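Local coordinates for protein arylalkylamine N-Acetyltransferase like 5b (Aedes aegypti, PDB 4FD4) that probably transfers acyl groups from acyl-CoA, acetyl-CoA included, to arylalkylamines such as serotonin and dopamine, as a GNAT-fold N-acyltransferase, at residues S76-I81 with Q149-L154; G119-E124 with T212-L217. All coordinates share one frame; numbering follows the deposited sequence.

Interaction 1 of 2, residues S76-I81 with Q149-L154; sequences SIAGPI and QFQMDL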
# COMPACT_ATOMS: atom_id res chain seq x y z
N SER A 76 -7.58 -0.79 4.08
CA SER A 76 -6.34 -1.44 3.70
C SER A 76 -6.57 -2.14 2.37
O SER A 76 -7.54 -2.86 2.19
CB SER A 76 -5.89 -2.46 4.74
OG SER A 76 -4.70 -3.11 4.29
N ILE A 77 -5.65 -1.93 1.44
CA ILE A 77 -5.79 -2.52 0.12
C ILE A 77 -4.57 -3.39 -0.16
O ILE A 77 -3.42 -2.97 0.01
CB ILE A 77 -5.99 -1.45 -0.95
CG1 ILE A 77 -7.24 -0.63 -0.61
CG2 ILE A 77 -6.10 -2.09 -2.34
CD1 ILE A 77 -7.68 0.31 -1.68
N ALA A 78 -4.85 -4.63 -0.55
CA ALA A 78 -3.79 -5.61 -0.79
C ALA A 78 -4.12 -6.39 -2.06
O ALA A 78 -5.26 -6.39 -2.52
CB ALA A 78 -3.68 -6.55 0.38
N GLY A 79 -3.13 -7.08 -2.61
CA GLY A 79 -3.34 -7.89 -3.80
C GLY A 79 -2.17 -8.84 -3.95
O GLY A 79 -1.16 -8.67 -3.26
N PRO A 80 -2.29 -9.83 -4.85
CA PRO A 80 -1.18 -10.78 -5.02
C PRO A 80 -0.03 -10.11 -5.75
O PRO A 80 -0.24 -9.19 -6.54
CB PRO A 80 -1.80 -11.89 -5.88
CG PRO A 80 -2.91 -11.19 -6.67
CD PRO A 80 -3.41 -10.07 -5.77
N ILE A 81 1.19 -10.54 -5.45
CA ILE A 81 2.33 -10.19 -6.30
C ILE A 81 3.02 -11.49 -6.69
O ILE A 81 2.91 -12.49 -5.98
CB ILE A 81 3.34 -9.25 -5.59
CG1 ILE A 81 3.80 -9.88 -4.28
CG2 ILE A 81 2.70 -7.88 -5.36
CD1 ILE A 81 4.86 -9.06 -3.56
N GLN A 149 -3.84 -7.05 10.87
CA GLN A 149 -4.09 -8.41 11.31
C GLN A 149 -5.20 -9.03 10.47
O GLN A 149 -5.15 -10.22 10.17
CB GLN A 149 -4.51 -8.47 12.78
CG GLN A 149 -4.74 -9.91 13.24
CD GLN A 149 -3.43 -10.66 13.33
OE1 GLN A 149 -2.52 -10.24 14.03
NE2 GLN A 149 -3.30 -11.75 12.57
N PHE A 150 -6.20 -8.24 10.13
CA PHE A 150 -7.29 -8.74 9.32
C PHE A 150 -6.71 -9.17 7.97
O PHE A 150 -7.03 -10.25 7.47
CB PHE A 150 -8.42 -7.70 9.19
CG PHE A 150 -9.68 -8.22 8.52
CD1 PHE A 150 -10.89 -8.29 9.22
CD2 PHE A 150 -9.67 -8.61 7.18
CE1 PHE A 150 -12.06 -8.77 8.61
CE2 PHE A 150 -10.84 -9.09 6.56
CZ PHE A 150 -12.03 -9.16 7.27
N GLN A 151 -5.83 -8.35 7.39
CA GLN A 151 -5.23 -8.71 6.10
C GLN A 151 -4.38 -9.99 6.21
O GLN A 151 -4.39 -10.84 5.32
CB GLN A 151 -4.41 -7.54 5.53
CG GLN A 151 -5.25 -6.37 4.98
CD GLN A 151 -5.87 -6.66 3.61
OE1 GLN A 151 -6.09 -7.81 3.25
NE2 GLN A 151 -6.16 -5.59 2.85
N MET A 152 -3.65 -10.13 7.31
CA MET A 152 -2.89 -11.37 7.55
C MET A 152 -3.80 -12.60 7.62
O MET A 152 -3.55 -13.61 6.97
CB MET A 152 -2.07 -11.26 8.83
CG MET A 152 -0.83 -10.39 8.73
SD MET A 152 -0.11 -10.06 10.36
CE MET A 152 1.49 -9.38 9.87
N ASP A 153 -4.86 -12.50 8.43
CA ASP A 153 -5.79 -13.61 8.62
C ASP A 153 -6.47 -14.00 7.32
O ASP A 153 -6.62 -15.19 7.00
CB ASP A 153 -6.86 -13.21 9.65
CG ASP A 153 -6.28 -13.01 11.04
OD1 ASP A 153 -5.14 -13.46 11.27
OD2 ASP A 153 -6.95 -12.40 11.90
N LEU A 154 -6.87 -12.98 6.56
CA LEU A 154 -7.57 -13.18 5.31
C LEU A 154 -6.66 -13.83 4.27
O LEU A 154 -7.05 -14.81 3.62
CB LEU A 154 -8.07 -11.82 4.79
CG LEU A 154 -8.89 -11.86 3.50
CD1 LEU A 154 -10.19 -12.65 3.72
CD2 LEU A 154 -9.21 -10.44 3.03

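Interaction 2 of 2, residues G119-E124 with T212-L217; sequences GRYGLE and TCVKLL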
# COMPACT_ATOMS: atom_id res chain seq x y z
N GLY A 119 11.23 -14.83 -4.49
CA GLY A 119 12.51 -15.49 -4.71
C GLY A 119 13.22 -15.79 -3.40
O GLY A 119 13.80 -16.87 -3.23
N ARG A 120 13.17 -14.84 -2.48
CA ARG A 120 13.83 -15.01 -1.20
C ARG A 120 13.21 -16.12 -0.36
O ARG A 120 13.91 -16.82 0.36
CB ARG A 120 13.83 -13.71 -0.41
CG ARG A 120 14.83 -12.70 -0.94
CD ARG A 120 14.96 -11.52 -0.02
NE ARG A 120 15.74 -10.46 -0.66
CZ ARG A 120 15.91 -9.25 -0.13
NH1 ARG A 120 15.37 -8.96 1.05
NH2 ARG A 120 16.64 -8.34 -0.77
N TYR A 121 11.89 -16.29 -0.46
CA TYR A 121 11.24 -17.26 0.42
C TYR A 121 10.78 -18.55 -0.25
O TYR A 121 10.30 -19.48 0.42
CB TYR A 121 10.10 -16.59 1.19
CG TYR A 121 10.59 -15.48 2.08
CD1 TYR A 121 10.79 -14.19 1.59
CD2 TYR A 121 10.88 -15.71 3.42
CE1 TYR A 121 11.26 -13.17 2.40
CE2 TYR A 121 11.34 -14.70 4.25
CZ TYR A 121 11.53 -13.43 3.73
OH TYR A 121 11.99 -12.43 4.56
N GLY A 122 10.94 -18.61 -1.57
CA GLY A 122 10.56 -19.79 -2.34
C GLY A 122 9.06 -19.89 -2.58
O GLY A 122 8.47 -20.95 -2.36
N LEU A 123 8.46 -18.80 -3.03
CA LEU A 123 7.01 -18.73 -3.21
C LEU A 123 6.63 -18.51 -4.67
O LEU A 123 7.37 -17.87 -5.41
CB LEU A 123 6.45 -17.57 -2.39
CG LEU A 123 7.11 -17.41 -1.02
CD1 LEU A 123 6.79 -16.06 -0.38
CD2 LEU A 123 6.70 -18.57 -0.11
N GLU A 124 5.47 -19.03 -5.07
CA GLU A 124 4.91 -18.76 -6.38
C GLU A 124 4.21 -17.39 -6.41
O GLU A 124 4.07 -16.77 -7.47
CB GLU A 124 3.89 -19.84 -6.76
CG GLU A 124 4.50 -21.21 -7.00
CD GLU A 124 3.45 -22.26 -7.34
OE1 GLU A 124 3.39 -22.69 -8.51
OE2 GLU A 124 2.69 -22.66 -6.42
N THR A 212 10.23 -2.30 3.03
CA THR A 212 9.47 -3.47 2.61
C THR A 212 9.62 -4.57 3.65
O THR A 212 10.73 -5.04 3.93
CB THR A 212 9.94 -3.97 1.22
OG1 THR A 212 9.89 -2.89 0.28
CG2 THR A 212 9.05 -5.11 0.74
N CYS A 213 8.50 -4.98 4.25
CA CYS A 213 8.53 -6.02 5.28
C CYS A 213 7.71 -7.24 4.87
O CYS A 213 6.80 -7.13 4.03
CB CYS A 213 8.06 -5.46 6.63
SG CYS A 213 8.81 -3.87 7.05
N VAL A 214 8.02 -8.39 5.47
CA VAL A 214 7.45 -9.66 5.02
C VAL A 214 7.36 -10.71 6.14
O VAL A 214 8.17 -10.70 7.07
CB VAL A 214 8.27 -10.25 3.85
CG1 VAL A 214 9.70 -10.53 4.31
CG2 VAL A 214 7.62 -11.53 3.33
N LYS A 215 6.40 -11.61 6.02
CA LYS A 215 6.18 -12.65 7.02
C LYS A 215 5.56 -13.90 6.38
O LYS A 215 4.63 -13.80 5.57
CB LYS A 215 5.31 -12.09 8.15
CG LYS A 215 4.47 -13.10 8.89
CD LYS A 215 3.89 -12.46 10.16
CE LYS A 215 2.63 -13.21 10.60
NZ LYS A 215 2.25 -12.89 12.01
N LEU A 216 6.11 -15.07 6.71
CA LEU A 216 5.52 -16.32 6.27
C LEU A 216 4.22 -16.50 7.02
O LEU A 216 4.10 -16.13 8.19
CB LEU A 216 6.45 -17.51 6.54
CG LEU A 216 6.95 -18.25 5.30
CD1 LEU A 216 7.92 -17.38 4.51
CD2 LEU A 216 7.61 -19.58 5.67
N LEU A 217 3.23 -17.08 6.34
CA LEU A 217 1.93 -17.31 6.96
C LEU A 217 1.74 -18.80 7.26
O LEU A 217 2.38 -19.66 6.65
CB LEU A 217 0.81 -16.75 6.09
CG LEU A 217 0.82 -15.24 5.88
CD1 LEU A 217 0.01 -14.84 4.65
CD2 LEU A 217 0.30 -14.50 7.12
OXT LEU A 217 0.95 -19.16 8.14

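Interaction 1 of 2, residues S76-I81 with Q149-L154
Across this interface Q151 carries the whole helix side of the contact, meeting S76 and A78 in segment 76-81 of strand 71-81. Q149 bonds along its own helix, NE2 donating to D153 OD1 one turn on (2.8 Å) from above the carboxylate plane. F150, and L154 a turn later, lean on strand 7-11. Q151 points at the sheet: CG lies anti to the carbonyl carbon (chi1 -73°), and the chain then bends at chi2 (-76°), which brings the amide over the strand. From there NE2 reaches S76 OG at 3.2 Å, with the hydroxyl nearly in the amide plane, and also bonds T60 O; OE1 bonds Y127 OH. Thus both ends of this buried amide are held, which fixes its rotation. S76 OG is itself tied to I131 O, and the A78 methyl packs beside the amide, CB lying 3.6 Å from NE2. The axes of strand and helix lie 9.8 Å apart at 27°, the shallow crossing of a helix laid over the central sheet of a GNAT acetyltransferase; helix 143-158 probably corresponds to the helix that follows the loop gripping the CoA pyrophosphate in GNAT enzymes.

Interaction 2 of 2, residues G119-E124 with T212-L217
The C-terminal strand of a GNAT sheet, inserted between its two predecessors, supplies one side of this contact, and the end of helix 117-121 covers it: Y121 lies against V214 and L216. The phenol ring meets one methyl group from each. V214 CG1 comes to the hydroxyl end of the ring, 3.5 Å from Y121 CZ, in an apolar contact. With chi1 at 61°, that methyl sits between the backbone N and the carbonyl carbon of V214, while CG2 stays farther off, 4.1 Å from Y121 CE1. Near the root of the ring, L216 CD1 lies 3.6 Å from Y121 CD2, and both methyls approach obliquely. The tyrosine and valine run past one another in opposite senses. Strand 209-216 is antiparallel to both flanking strands, 162-167 and 182-188, giving the sheet its 5-7-6 order at this edge. Y121 spans onto the outer neighbour by touching E182 and I184, and R120 adds a polar tie there, its NH1 bonding I184 O. After Y121 the chain leaves the helix at G122, whose positive phi (77°) suits glycine, and L123 then points back toward the strand. C213 and K215 point away from segment 119-124; C213 can form a disulfide with C183 in this protein, but that bond is absent here.

How the interactions relate
Interactions 1 and 2 rest on opposite faces of one mixed sheet, with centres about 14 Å apart. Helix 143-158 joins them: while Q151 faces strand 71-81, the next residue, M152, reaches toward the C-terminal strand, its CE 3.9 Å from K215 CD and its O 4.0 Å from L217 CD2. K215, turned away from segment 119-124, packs on M152 of that helix, whereas V214 points toward the end of helix 117-121, so strand 209-216 is covered on both faces. Strands 126-134 and 162-167 lie between strands 71-81 and 209-216; in GNAT enzymes this pair splays apart to receive acyl-CoA, so the two contacts probably flank the cofactor-binding part of the sheet.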